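Local coordinates for protein MIP07328p (Drosophila melanogaster, PDB 6FKK) that acts as a semaphorin guidance cue with chemorepellent activity and probably binds its receptors through an extracellular part that holds a sema domain and a PSI (plexin repeat) domain, at residues Ala156-His161 and Val232-Arg237; Val198-Arg203 and Val207-Arg212; Phe263-Asp268 and Asn294-Ser299; Pro375-Val380 and His384-Ile389; Lys396-Ala401 and Lys505-Ser510. One frame throughout, in Å; residues are numbered along the deposited sequence.

Contact 1: Ala156-His161 and Val232-Arg237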
# COMPACT_ATOMS: atom_id res chain seq x y z
N ALA A 156 -9.21 -2.31 7.42
CA ALA A 156 -9.02 -3.73 7.12
C ALA A 156 -10.08 -4.53 7.87
O ALA A 156 -10.23 -4.37 9.09
CB ALA A 156 -7.62 -4.19 7.52
N PHE A 157 -10.80 -5.38 7.14
CA PHE A 157 -11.85 -6.22 7.72
C PHE A 157 -11.26 -7.60 7.98
O PHE A 157 -11.02 -8.37 7.04
CB PHE A 157 -13.05 -6.30 6.78
CG PHE A 157 -14.29 -6.85 7.43
CD1 PHE A 157 -15.12 -6.03 8.17
CD2 PHE A 157 -14.63 -8.18 7.28
CE1 PHE A 157 -16.27 -6.53 8.77
CE2 PHE A 157 -15.78 -8.69 7.87
CZ PHE A 157 -16.59 -7.86 8.61
N ALA A 158 -11.03 -7.92 9.26
CA ALA A 158 -10.36 -9.15 9.65
C ALA A 158 -11.21 -9.90 10.67
O ALA A 158 -11.59 -9.34 11.70
CB ALA A 158 -8.98 -8.86 10.23
N ASP A 159 -11.49 -11.18 10.38
CA ASP A 159 -12.22 -12.07 11.28
C ASP A 159 -13.55 -11.46 11.73
O ASP A 159 -13.93 -11.55 12.90
CB ASP A 159 -11.36 -12.46 12.48
CG ASP A 159 -10.33 -13.52 12.14
OD1 ASP A 159 -10.19 -13.85 10.95
OD2 ASP A 159 -9.67 -14.02 13.08
N GLY A 160 -14.25 -10.83 10.79
CA GLY A 160 -15.58 -10.31 11.02
C GLY A 160 -15.65 -8.95 11.69
O GLY A 160 -16.76 -8.51 12.03
N HIS A 161 -14.53 -8.27 11.90
CA HIS A 161 -14.53 -6.96 12.52
C HIS A 161 -13.78 -5.97 11.63
O HIS A 161 -12.92 -6.34 10.83
CB HIS A 161 -13.89 -6.99 13.92
CG HIS A 161 -14.69 -7.77 14.92
ND1 HIS A 161 -15.66 -7.19 15.71
CD2 HIS A 161 -14.66 -9.08 15.26
CE1 HIS A 161 -16.20 -8.10 16.49
NE2 HIS A 161 -15.61 -9.26 16.24
N VAL A 232 -1.69 -4.74 16.15
CA VAL A 232 -2.59 -4.99 17.26
C VAL A 232 -3.01 -6.45 17.23
O VAL A 232 -3.09 -7.07 16.16
CB VAL A 232 -3.84 -4.07 17.21
CG1 VAL A 232 -3.47 -2.63 17.49
CG2 VAL A 232 -4.54 -4.20 15.87
N CYS A 233 -3.25 -7.02 18.41
CA CYS A 233 -3.79 -8.37 18.49
C CYS A 233 -5.29 -8.33 18.22
O CYS A 233 -6.00 -7.49 18.76
CB CYS A 233 -3.52 -8.98 19.87
SG CYS A 233 -1.79 -9.37 20.24
N LYS A 234 -5.76 -9.25 17.38
CA LYS A 234 -7.18 -9.28 17.07
C LYS A 234 -8.01 -9.75 18.26
O LYS A 234 -9.15 -9.30 18.44
CB LYS A 234 -7.44 -10.17 15.85
CG LYS A 234 -6.72 -9.71 14.59
CD LYS A 234 -7.19 -10.48 13.36
CE LYS A 234 -6.84 -11.95 13.44
NZ LYS A 234 -7.08 -12.66 12.15
N ASN A 235 -7.45 -10.64 19.08
CA ASN A 235 -8.14 -11.15 20.26
C ASN A 235 -8.05 -10.21 21.46
O ASN A 235 -8.32 -10.64 22.59
CB ASN A 235 -7.60 -12.53 20.63
CG ASN A 235 -6.19 -12.47 21.20
OD1 ASN A 235 -5.42 -11.56 20.88
ND2 ASN A 235 -5.85 -13.44 22.04
N ASP A 236 -7.67 -8.96 21.24
CA ASP A 236 -7.57 -8.00 22.33
C ASP A 236 -8.96 -7.67 22.86
O ASP A 236 -9.86 -7.31 22.10
CB ASP A 236 -6.86 -6.73 21.85
CG ASP A 236 -6.27 -5.91 22.98
OD1 ASP A 236 -6.79 -5.99 24.12
OD2 ASP A 236 -5.27 -5.19 22.74
N ARG A 237 -9.14 -7.83 24.18
CA ARG A 237 -10.39 -7.49 24.84
C ARG A 237 -10.25 -6.26 25.74
O ARG A 237 -11.11 -6.03 26.60
CB ARG A 237 -10.90 -8.67 25.67
CG ARG A 237 -11.14 -9.95 24.89
CD ARG A 237 -11.81 -10.97 25.80
NE ARG A 237 -11.53 -12.35 25.41
CZ ARG A 237 -11.82 -13.40 26.16
NH1 ARG A 237 -12.41 -13.24 27.34
NH2 ARG A 237 -11.53 -14.63 25.74

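Contact 2: Val198-Arg203 and Val207-Arg212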
# COMPACT_ATOMS: atom_id res chain seq x y z
N VAL A 198 -1.43 4.73 5.21
CA VAL A 198 -1.29 4.30 3.82
C VAL A 198 -1.76 2.88 3.58
O VAL A 198 -1.84 2.46 2.42
CB VAL A 198 0.17 4.46 3.33
CG1 VAL A 198 0.68 5.87 3.60
CG2 VAL A 198 1.06 3.42 3.97
N GLY A 199 -2.06 2.11 4.63
CA GLY A 199 -2.53 0.75 4.42
C GLY A 199 -2.66 -0.08 5.68
O GLY A 199 -2.10 0.26 6.73
N ALA A 200 -3.41 -1.18 5.59
CA ALA A 200 -3.61 -2.09 6.70
C ALA A 200 -3.68 -3.51 6.17
O ALA A 200 -4.43 -3.79 5.23
CB ALA A 200 -4.90 -1.75 7.47
N ILE A 201 -2.89 -4.41 6.76
CA ILE A 201 -2.80 -5.80 6.32
C ILE A 201 -3.04 -6.71 7.51
O ILE A 201 -2.47 -6.50 8.59
CB ILE A 201 -1.44 -6.12 5.68
CG1 ILE A 201 -1.05 -5.07 4.64
CG2 ILE A 201 -1.49 -7.49 5.04
CD1 ILE A 201 -1.86 -5.14 3.36
N GLU A 202 -3.88 -7.72 7.32
CA GLU A 202 -4.09 -8.77 8.31
C GLU A 202 -3.06 -9.87 8.11
O GLU A 202 -2.76 -10.27 6.98
CB GLU A 202 -5.50 -9.34 8.19
CG GLU A 202 -5.79 -10.52 9.11
CD GLU A 202 -7.03 -11.30 8.69
OE1 GLU A 202 -7.62 -10.96 7.65
OE2 GLU A 202 -7.40 -12.26 9.41
N ARG A 203 -2.50 -10.37 9.22
CA ARG A 203 -1.46 -11.40 9.13
C ARG A 203 -1.30 -12.09 10.47
O ARG A 203 -1.01 -11.44 11.48
CB ARG A 203 -0.14 -10.78 8.69
CG ARG A 203 1.02 -11.76 8.61
CD ARG A 203 0.93 -12.63 7.37
NE ARG A 203 2.14 -13.44 7.20
CZ ARG A 203 2.45 -14.08 6.08
NH1 ARG A 203 1.64 -14.02 5.03
NH2 ARG A 203 3.57 -14.79 6.01
N VAL A 207 -3.19 -7.43 13.07
CA VAL A 207 -3.55 -6.47 12.04
C VAL A 207 -2.44 -5.43 12.00
O VAL A 207 -2.19 -4.75 13.00
CB VAL A 207 -4.92 -5.82 12.28
CG1 VAL A 207 -5.21 -4.79 11.20
CG2 VAL A 207 -6.01 -6.88 12.30
N LEU A 208 -1.77 -5.32 10.86
CA LEU A 208 -0.66 -4.40 10.69
C LEU A 208 -1.14 -3.12 10.01
O LEU A 208 -1.92 -3.17 9.07
CB LEU A 208 0.45 -5.05 9.86
CG LEU A 208 0.95 -6.42 10.33
CD1 LEU A 208 1.76 -7.10 9.25
CD2 LEU A 208 1.78 -6.28 11.60
N PHE A 209 -0.67 -1.98 10.51
CA PHE A 209 -0.97 -0.68 9.94
C PHE A 209 0.32 0.00 9.51
O PHE A 209 1.33 -0.07 10.21
CB PHE A 209 -1.73 0.21 10.93
CG PHE A 209 -3.07 -0.33 11.34
CD1 PHE A 209 -3.18 -1.23 12.38
CD2 PHE A 209 -4.22 0.06 10.67
CE1 PHE A 209 -4.41 -1.73 12.76
CE2 PHE A 209 -5.45 -0.43 11.04
CZ PHE A 209 -5.55 -1.33 12.08
N PHE A 210 0.28 0.66 8.35
CA PHE A 210 1.43 1.37 7.81
C PHE A 210 1.07 2.84 7.64
O PHE A 210 0.03 3.16 7.06
CB PHE A 210 1.86 0.76 6.47
CG PHE A 210 2.34 -0.66 6.58
CD1 PHE A 210 1.44 -1.71 6.58
CD2 PHE A 210 3.69 -0.95 6.70
CE1 PHE A 210 1.87 -3.02 6.69
CE2 PHE A 210 4.13 -2.25 6.81
CZ PHE A 210 3.22 -3.29 6.80
N PHE A 211 1.93 3.72 8.15
CA PHE A 211 1.64 5.14 8.14
C PHE A 211 2.94 5.91 8.36
O PHE A 211 3.97 5.35 8.74
CB PHE A 211 0.61 5.51 9.22
CG PHE A 211 1.07 5.23 10.62
CD1 PHE A 211 0.90 3.97 11.18
CD2 PHE A 211 1.65 6.22 11.39
CE1 PHE A 211 1.32 3.70 12.47
CE2 PHE A 211 2.07 5.96 12.68
CZ PHE A 211 1.90 4.70 13.22
N ARG A 212 2.86 7.22 8.12
CA ARG A 212 3.93 8.15 8.43
C ARG A 212 3.43 9.14 9.47
O ARG A 212 2.24 9.49 9.50
CB ARG A 212 4.41 8.90 7.17
CG ARG A 212 3.31 9.66 6.45
CD ARG A 212 3.83 10.28 5.16
NE ARG A 212 2.80 11.06 4.48
CZ ARG A 212 1.95 10.55 3.59
NH1 ARG A 212 2.01 9.27 3.27
NH2 ARG A 212 1.04 11.33 3.01

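Contact 3: Phe263-Asp268 and Asn294-Ser299. With NAG (2-acetamido-2-deoxy-beta-D-glucopyranose), chain B.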
# COMPACT_ATOMS: atom_id res chain seq x y z
N PHE A 263 27.24 7.85 5.47
CA PHE A 263 26.15 8.78 5.73
C PHE A 263 24.94 8.27 4.95
O PHE A 263 24.77 8.59 3.77
CB PHE A 263 26.51 10.20 5.31
CG PHE A 263 27.82 10.68 5.87
CD1 PHE A 263 27.93 11.05 7.19
CD2 PHE A 263 28.95 10.75 5.06
CE1 PHE A 263 29.14 11.49 7.71
CE2 PHE A 263 30.15 11.18 5.57
CZ PHE A 263 30.25 11.55 6.89
N PRO A 264 24.08 7.46 5.57
CA PRO A 264 22.97 6.86 4.84
C PRO A 264 21.97 7.91 4.35
O PRO A 264 21.77 8.95 4.98
CB PRO A 264 22.33 5.92 5.86
CG PRO A 264 23.38 5.69 6.90
CD PRO A 264 24.15 6.97 6.96
N PHE A 265 21.35 7.61 3.22
CA PHE A 265 20.36 8.48 2.59
C PHE A 265 18.98 7.86 2.80
O PHE A 265 18.67 6.83 2.21
CB PHE A 265 20.66 8.67 1.11
CG PHE A 265 19.80 9.70 0.44
CD1 PHE A 265 18.59 9.35 -0.14
CD2 PHE A 265 20.20 11.03 0.38
CE1 PHE A 265 17.80 10.29 -0.76
CE2 PHE A 265 19.41 11.98 -0.24
CZ PHE A 265 18.21 11.61 -0.81
N TYR A 266 18.16 8.50 3.63
CA TYR A 266 16.88 7.94 4.04
C TYR A 266 15.74 8.44 3.16
O TYR A 266 15.73 9.59 2.73
CB TYR A 266 16.58 8.28 5.50
CG TYR A 266 17.45 7.58 6.51
CD1 TYR A 266 18.68 8.10 6.87
CD2 TYR A 266 17.04 6.39 7.11
CE1 TYR A 266 19.49 7.47 7.80
CE2 TYR A 266 17.84 5.75 8.04
CZ TYR A 266 19.06 6.29 8.38
OH TYR A 266 19.85 5.66 9.31
N PHE A 267 14.79 7.55 2.90
CA PHE A 267 13.49 7.90 2.34
C PHE A 267 12.48 7.65 3.46
O PHE A 267 12.06 6.52 3.69
CB PHE A 267 13.17 7.07 1.10
CG PHE A 267 14.20 7.18 0.01
CD1 PHE A 267 15.34 6.40 0.03
CD2 PHE A 267 14.01 8.05 -1.05
CE1 PHE A 267 16.28 6.49 -0.97
CE2 PHE A 267 14.95 8.15 -2.06
CZ PHE A 267 16.09 7.36 -2.02
N ASP A 268 12.10 8.72 4.17
CA ASP A 268 11.42 8.59 5.45
C ASP A 268 9.90 8.72 5.37
O ASP A 268 9.23 8.51 6.39
CB ASP A 268 11.95 9.63 6.44
CG ASP A 268 13.29 9.23 7.03
OD1 ASP A 268 13.51 8.02 7.25
OD2 ASP A 268 14.12 10.13 7.28
N ASN A 294 13.38 18.82 2.70
CA ASN A 294 14.70 19.45 2.76
C ASN A 294 15.71 18.69 1.92
O ASN A 294 16.40 19.28 1.08
CB ASN A 294 15.19 19.51 4.20
CG ASN A 294 14.95 18.21 4.93
OD1 ASN A 294 15.80 17.33 4.92
ND2 ASN A 294 13.75 18.06 5.49
N ALA A 295 15.84 17.40 2.18
CA ALA A 295 16.60 16.53 1.31
C ALA A 295 16.10 16.70 -0.12
O ALA A 295 14.92 16.96 -0.36
CB ALA A 295 16.48 15.08 1.76
N ILE A 296 17.02 16.59 -1.07
CA ILE A 296 16.71 16.75 -2.48
C ILE A 296 15.55 15.83 -2.83
O ILE A 296 15.45 14.73 -2.27
CB ILE A 296 17.94 16.47 -3.36
CG1 ILE A 296 18.55 15.11 -3.03
CG2 ILE A 296 18.97 17.58 -3.20
CD1 ILE A 296 19.91 14.88 -3.67
N PRO A 297 14.64 16.24 -3.72
CA PRO A 297 13.47 15.40 -4.03
C PRO A 297 13.90 14.02 -4.51
O PRO A 297 14.68 13.88 -5.45
CB PRO A 297 12.75 16.19 -5.13
CG PRO A 297 13.77 17.14 -5.67
CD PRO A 297 14.65 17.48 -4.51
N GLY A 298 13.38 13.00 -3.84
CA GLY A 298 13.76 11.63 -4.13
C GLY A 298 12.63 10.67 -3.83
O GLY A 298 11.82 10.90 -2.92
N SER A 299 12.59 9.59 -4.60
CA SER A 299 11.62 8.52 -4.41
C SER A 299 12.35 7.19 -4.41
O SER A 299 13.42 7.05 -5.00
CB SER A 299 10.55 8.52 -5.50
OG SER A 299 9.93 9.79 -5.59
C1 NAG B . 18.86 1.83 8.62
C2 NAG B . 19.56 2.08 9.95
C3 NAG B . 20.98 2.61 9.72
C4 NAG B . 21.74 1.75 8.72
C5 NAG B . 20.90 1.48 7.48
C6 NAG B . 21.54 0.50 6.52
C7 NAG B . 18.11 2.65 11.85
C8 NAG B . 17.38 3.76 12.56
N2 NAG B . 18.79 3.02 10.76
O3 NAG B . 21.64 2.63 10.98
O4 NAG B . 22.91 2.43 8.26
O5 NAG B . 19.63 0.93 7.85
O6 NAG B . 21.75 -0.76 7.13
O7 NAG B . 18.07 1.49 12.24

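Contact 4: Pro375-Val380 and His384-Ile389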
# COMPACT_ATOMS: atom_id res chain seq x y z
N PRO A 375 17.21 0.18 -1.25
CA PRO A 375 16.01 0.28 -2.09
C PRO A 375 16.16 -0.54 -3.36
O PRO A 375 17.24 -0.67 -3.93
CB PRO A 375 15.92 1.78 -2.41
CG PRO A 375 16.68 2.45 -1.33
CD PRO A 375 17.80 1.51 -0.99
N LEU A 376 15.03 -1.11 -3.80
CA LEU A 376 15.00 -1.82 -5.07
C LEU A 376 15.03 -0.87 -6.26
O LEU A 376 15.39 -1.29 -7.36
CB LEU A 376 13.76 -2.71 -5.13
CG LEU A 376 13.61 -3.72 -4.00
CD1 LEU A 376 12.33 -4.51 -4.16
CD2 LEU A 376 14.81 -4.65 -3.97
N LEU A 377 14.66 0.39 -6.05
CA LEU A 377 14.69 1.40 -7.10
C LEU A 377 14.74 2.76 -6.42
O LEU A 377 13.99 3.01 -5.47
CB LEU A 377 13.46 1.31 -8.01
CG LEU A 377 13.30 2.40 -9.07
CD1 LEU A 377 14.32 2.21 -10.18
CD2 LEU A 377 11.90 2.40 -9.64
N THR A 378 15.63 3.64 -6.90
CA THR A 378 15.71 5.00 -6.40
C THR A 378 15.48 5.98 -7.55
O THR A 378 15.88 5.72 -8.69
CB THR A 378 17.06 5.29 -5.74
OG1 THR A 378 18.11 5.20 -6.71
CG2 THR A 378 17.33 4.31 -4.62
N LYS A 379 14.82 7.09 -7.24
CA LYS A 379 14.58 8.17 -8.20
C LYS A 379 14.87 9.49 -7.50
O LYS A 379 14.05 9.97 -6.72
CB LYS A 379 13.15 8.13 -8.74
CG LYS A 379 12.94 7.17 -9.90
CD LYS A 379 11.52 7.27 -10.43
CE LYS A 379 11.42 6.76 -11.86
NZ LYS A 379 12.26 7.58 -12.79
N VAL A 380 16.04 10.07 -7.77
CA VAL A 380 16.52 11.25 -7.06
C VAL A 380 16.77 12.37 -8.06
O VAL A 380 17.23 12.12 -9.18
CB VAL A 380 17.80 10.93 -6.25
CG1 VAL A 380 18.19 12.12 -5.39
CG2 VAL A 380 17.58 9.70 -5.39
N HIS A 384 9.53 14.26 -10.81
CA HIS A 384 8.34 13.52 -10.43
C HIS A 384 8.68 12.60 -9.27
O HIS A 384 9.83 12.21 -9.07
CB HIS A 384 7.76 12.72 -11.60
CG HIS A 384 8.71 11.71 -12.18
ND1 HIS A 384 9.35 11.90 -13.39
CD2 HIS A 384 9.13 10.51 -11.72
CE1 HIS A 384 10.12 10.85 -13.64
NE2 HIS A 384 10.00 10.00 -12.64
N ARG A 385 7.65 12.26 -8.50
CA ARG A 385 7.77 11.35 -7.36
C ARG A 385 6.91 10.12 -7.59
O ARG A 385 5.87 10.19 -8.26
CB ARG A 385 7.35 12.03 -6.06
CG ARG A 385 8.14 13.28 -5.70
CD ARG A 385 7.50 14.01 -4.51
NE ARG A 385 8.31 15.14 -4.06
CZ ARG A 385 9.17 15.08 -3.05
NH1 ARG A 385 9.35 13.94 -2.39
NH2 ARG A 385 9.86 16.16 -2.70
N LEU A 386 7.33 8.99 -7.03
CA LEU A 386 6.54 7.77 -7.09
C LEU A 386 5.37 7.85 -6.13
O LEU A 386 5.48 8.42 -5.04
CB LEU A 386 7.41 6.55 -6.78
CG LEU A 386 8.58 6.25 -7.71
CD1 LEU A 386 9.30 4.99 -7.27
CD2 LEU A 386 8.13 6.13 -9.16
N THR A 387 4.24 7.26 -6.53
CA THR A 387 3.00 7.40 -5.76
C THR A 387 2.27 6.08 -5.54
O THR A 387 1.58 5.93 -4.53
CB THR A 387 2.06 8.40 -6.45
OG1 THR A 387 1.77 7.96 -7.78
CG2 THR A 387 2.68 9.79 -6.50
N ALA A 388 2.39 5.12 -6.46
CA ALA A 388 1.64 3.88 -6.40
C ALA A 388 2.57 2.69 -6.57
O ALA A 388 3.73 2.83 -6.98
CB ALA A 388 0.53 3.85 -7.47
N ILE A 389 2.05 1.50 -6.27
CA ILE A 389 2.85 0.28 -6.29
C ILE A 389 1.93 -0.90 -6.59
O ILE A 389 0.78 -0.93 -6.15
CB ILE A 389 3.60 0.09 -4.95
CG1 ILE A 389 4.49 -1.16 -4.98
CG2 ILE A 389 2.62 0.04 -3.79
CD1 ILE A 389 5.82 -0.94 -5.66

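Contact 5: Lys396-Ala401 and Lys505-Ser510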
# COMPACT_ATOMS: atom_id res chain seq x y z
N LYS A 396 7.90 -16.50 -14.32
CA LYS A 396 8.94 -17.45 -14.71
C LYS A 396 9.61 -16.98 -16.00
O LYS A 396 8.94 -16.82 -17.03
CB LYS A 396 8.35 -18.85 -14.88
CG LYS A 396 9.40 -19.95 -15.04
CD LYS A 396 8.75 -21.30 -15.30
CE LYS A 396 9.79 -22.39 -15.46
NZ LYS A 396 10.58 -22.60 -14.22
N SER A 397 10.92 -16.77 -15.95
CA SER A 397 11.67 -16.33 -17.12
C SER A 397 11.93 -17.51 -18.05
O SER A 397 11.75 -18.68 -17.69
CB SER A 397 12.98 -15.67 -16.69
OG SER A 397 13.79 -16.55 -15.93
N LEU A 398 12.35 -17.20 -19.28
CA LEU A 398 12.68 -18.24 -20.25
C LEU A 398 13.73 -19.19 -19.68
O LEU A 398 13.69 -20.40 -19.92
CB LEU A 398 13.20 -17.63 -21.55
CG LEU A 398 13.71 -18.64 -22.57
CD1 LEU A 398 12.52 -19.39 -23.14
CD2 LEU A 398 14.50 -17.96 -23.66
N SER A 399 14.69 -18.63 -18.93
CA SER A 399 15.73 -19.44 -18.32
C SER A 399 15.15 -20.41 -17.30
O SER A 399 15.62 -21.54 -17.20
CB SER A 399 16.79 -18.53 -17.68
OG SER A 399 16.35 -18.00 -16.44
N GLY A 400 14.13 -20.00 -16.56
CA GLY A 400 13.54 -20.83 -15.51
C GLY A 400 13.51 -20.18 -14.14
O GLY A 400 12.83 -20.71 -13.25
N ALA A 401 14.20 -19.07 -13.93
CA ALA A 401 14.16 -18.37 -12.66
C ALA A 401 12.89 -17.53 -12.55
O ALA A 401 12.27 -17.16 -13.55
CB ALA A 401 15.39 -17.47 -12.50
N LYS A 505 6.64 -13.51 -27.98
CA LYS A 505 5.59 -14.29 -27.35
C LYS A 505 5.59 -14.13 -25.84
O LYS A 505 6.63 -13.89 -25.22
CB LYS A 505 5.73 -15.78 -27.70
CG LYS A 505 5.39 -16.11 -29.14
CD LYS A 505 5.49 -17.60 -29.42
CE LYS A 505 5.10 -17.93 -30.85
NZ LYS A 505 5.24 -19.38 -31.15
N ASN A 506 4.41 -14.26 -25.25
CA ASN A 506 4.22 -14.21 -23.81
C ASN A 506 4.34 -15.63 -23.25
O ASN A 506 3.61 -16.53 -23.67
CB ASN A 506 2.86 -13.60 -23.47
CG ASN A 506 2.64 -13.42 -21.98
OD1 ASN A 506 2.78 -14.35 -21.20
ND2 ASN A 506 2.29 -12.20 -21.59
N LEU A 507 5.26 -15.82 -22.30
CA LEU A 507 5.52 -17.16 -21.79
C LEU A 507 4.41 -17.66 -20.86
O LEU A 507 4.30 -18.87 -20.66
CB LEU A 507 6.86 -17.20 -21.06
CG LEU A 507 8.10 -16.95 -21.91
CD1 LEU A 507 9.36 -17.15 -21.09
CD2 LEU A 507 8.10 -17.85 -23.12
N ALA A 508 3.60 -16.76 -20.30
CA ALA A 508 2.56 -17.18 -19.37
C ALA A 508 1.24 -17.49 -20.07
O ALA A 508 0.56 -18.45 -19.70
CB ALA A 508 2.34 -16.11 -18.30
N THR A 509 0.87 -16.69 -21.06
CA THR A 509 -0.41 -16.84 -21.76
C THR A 509 -0.30 -17.68 -23.02
O THR A 509 -1.08 -18.62 -23.21
CB THR A 509 -0.99 -15.47 -22.10
OG1 THR A 509 -0.09 -14.75 -22.96
CG2 THR A 509 -1.23 -14.65 -20.83
N SER A 510 0.65 -17.37 -23.90
CA SER A 510 0.77 -18.09 -25.16
C SER A 510 1.20 -19.54 -24.92
O SER A 510 1.98 -19.83 -24.02
CB SER A 510 1.77 -17.40 -26.08
OG SER A 510 1.40 -16.05 -26.31

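Contact 1: Ala156-His161 and Val232-Arg237
The tight type I' turn A158-H161 closes the hairpin of strands 154-158 and 161-165 in the sema domain, and it brings A158 and D159 up to K234, just past the end of strand 225-233. D159 reaches across with its carboxylate: OD2 lies 3.1 Å from K234 NZ, a salt bridge whose hydrogen bond is weak, and the two side chains cross at about a right angle. K234 CD passes A158 CB at 4.0 Å, and the bend at chi3 (-64°) beyond CD turns CE and NZ to D159. Its ammonium serves two acids, because E202 holds NZ more firmly than D159 does. E202 and D159 come close, so the lysine probably offsets their mutual repulsion. A methionine in place of K234 would probably leave both carboxylates without their shared counter-charge. K234 and N235 form the middle of a second turn, type I, running from C233 to D236. The ion pair is one of the links between the two turns, where neighbouring sheets of the beta-propeller meet.

Contact 2: Val198-Arg203 and Val207-Arg212
I201 and L208 form the firm middle of this antiparallel pair. Their backbones bond both ways, I201 N to L208 O at 2.8 Å and L208 N to I201 O at 2.7 Å. Further along, F210 N gives to G199 O, and F210 O in turn takes a straight bond from V198 N (2.8 Å, 171°) along with a weak one from G199 N. With V198 and G199 both set against F210, the strand gains a classic beta bulge. The close side-chain packing follows the same line. V198 CG2 rests on F210 CB at 3.7 Å. I201 CG1 comes to F210 CE1 obliquely, while on the other face of the sheet A200 CB meets F209 CD2 at 3.7 Å. F210 has CG beside its backbone N (chi1 -63°), which swings the ring along the opposite strand and sets its edge near G199 O.

The charged side chains are looser. All of V207-F211 is buried, but the facing strand is partly exposed, except at G199. E202 sends its carboxylate to K234 and R203 its guanidinium to S283, so neither charge is spent across the pair. At the far end R212 NH1 only brushes V198 CG1. What results is a two-stranded beta hairpin with a classic bulge, its strand 196-203 an edge strand of its sheet in the sema beta-propeller.

Contact 3: Phe263-Asp268 and Asn294-Ser299
F267 and S299 mark the closest backbone approach, their CA atoms 7.0 Å apart, and from there the chains diverge, F265 CA standing 9.0 Å from A295 CA. The two segments, mostly loop with a short strand in each, are too far apart to pair directly, so side chains bridge them. G298 C lies at the edge of the F267 ring, 3.9 Å from F267 CE2, and S299 O comes 3.5 Å from the same CE2. With CG anti to its N (chi1 -172°), F265 carries its ring toward I296, and CZ reaches I296 CG1 at 4.2 Å, the two side chains crossing at about a right angle. The CE1 corner of F267 also sits in the plane of the F265 ring, at its edge.

Y266 points elsewhere, to a sugar of the glycan attached to the protein. NAG N2 donates to Y266 OH (3.2 Å, 146°) from the edge of the ring and in its plane. A phenylalanine here would probably leave that amide N-H without its acceptor and the sugar freer to move. Behind this surface F267 packs on V259 and F289, from the flanking strands 251-259 and 282-290, while S299 continues into strand 298-305, which pairs through its backbone with K379 of strand 377-380.

Contact 4: Pro375-Val380 and His384-Ile389
K379 and H384 are brought together by two torsions. In K379, chi4 (-62°) bends an otherwise stretched chain at its very end; in H384, chi1 (60°) places the ring between the backbone N and the carbonyl carbon. The lysine tip therefore arrives at the edge of the imidazole, with K379 CE in the ring plane and NZ near it. NZ gives a weak hydrogen bond to H384 NE2 at 3.3 Å, consistent with an NE2 that carries no proton. The stronger hold on this ammonium is a salt bridge to E440, so the histidine is its lesser partner.

Deeper in, the contact is apolar. L386 points toward the first segment and crosses K379 at about a right angle, its CD2 meeting K379 CD at 3.8 Å. Its other methyl, CD1, comes only to 4.4 Å from L377 CD2. L386 thus supplies the apolar link to the first segment, and it also packs on V288 and V301 of the earlier strands and on S408 and T410 of strand 402-410, its partner in the sheet. Backbone pairing goes elsewhere: K379 bonds to S299, whereas R385 bonds to D411 and T387 to G409. Strand 377-380 thus ends one sheet and strand 386-396 begins another only a few residues on, the blade-to-blade passage expected of a beta-propeller.

Contact 5: Lys396-Ala401 and Lys505-Ser510
L507 of the PSI domain (plexin repeat) reaches out to L398, on a loop of the sema domain, so this small contact belongs to the junction of the two domains. L507 points toward the loop, and with CG beside its own N (chi1 -65°) it lays one methyl, CD1, against the backbone there: 3.5 Å from L398 N, 4.0 Å from S397 C and 4.1 Å from K396 O. L398 stands across that approach rather than meeting it head-on. Its CB touches CD1 at 3.9 Å, while the rest of the side chain runs on to Y519, which L507 also touches. L398 N is further held by Q521.

Each side is braced internally. In the loop, A401 O accepts from both S397 N and S397 OG, and K396 NZ bonds to G400 O and to Y402 OH. Just before the leucine, N506 OD1 receives A508 N at 2.7 Å in the carbonyl plane, an Asx turn, and T509 N at 3.0 Å from above that plane, which completes an Asx motif.

Overall arrangement
From the N terminus, contact 1 opens first and closes a loop of 70 residues. Contact 2, a hairpin with three residues between its segments, lies wholly within that span and touches contact 1 through K234 and E202. Contact 3 then closes a 25-residue loop on the other side of the chain's centre, about 35 Å from contact 1, centre to centre. Contact 4 follows, three residues separating its own segments, and abuts contact 3, where S299 meets K379 and L386. Contact 5, the last, spans 103 residues to tie the sema propeller to the PSI domain. No loops cross; contacts 1 to 4 each have a segment on the run of connected strands from 196-203 to 377-380.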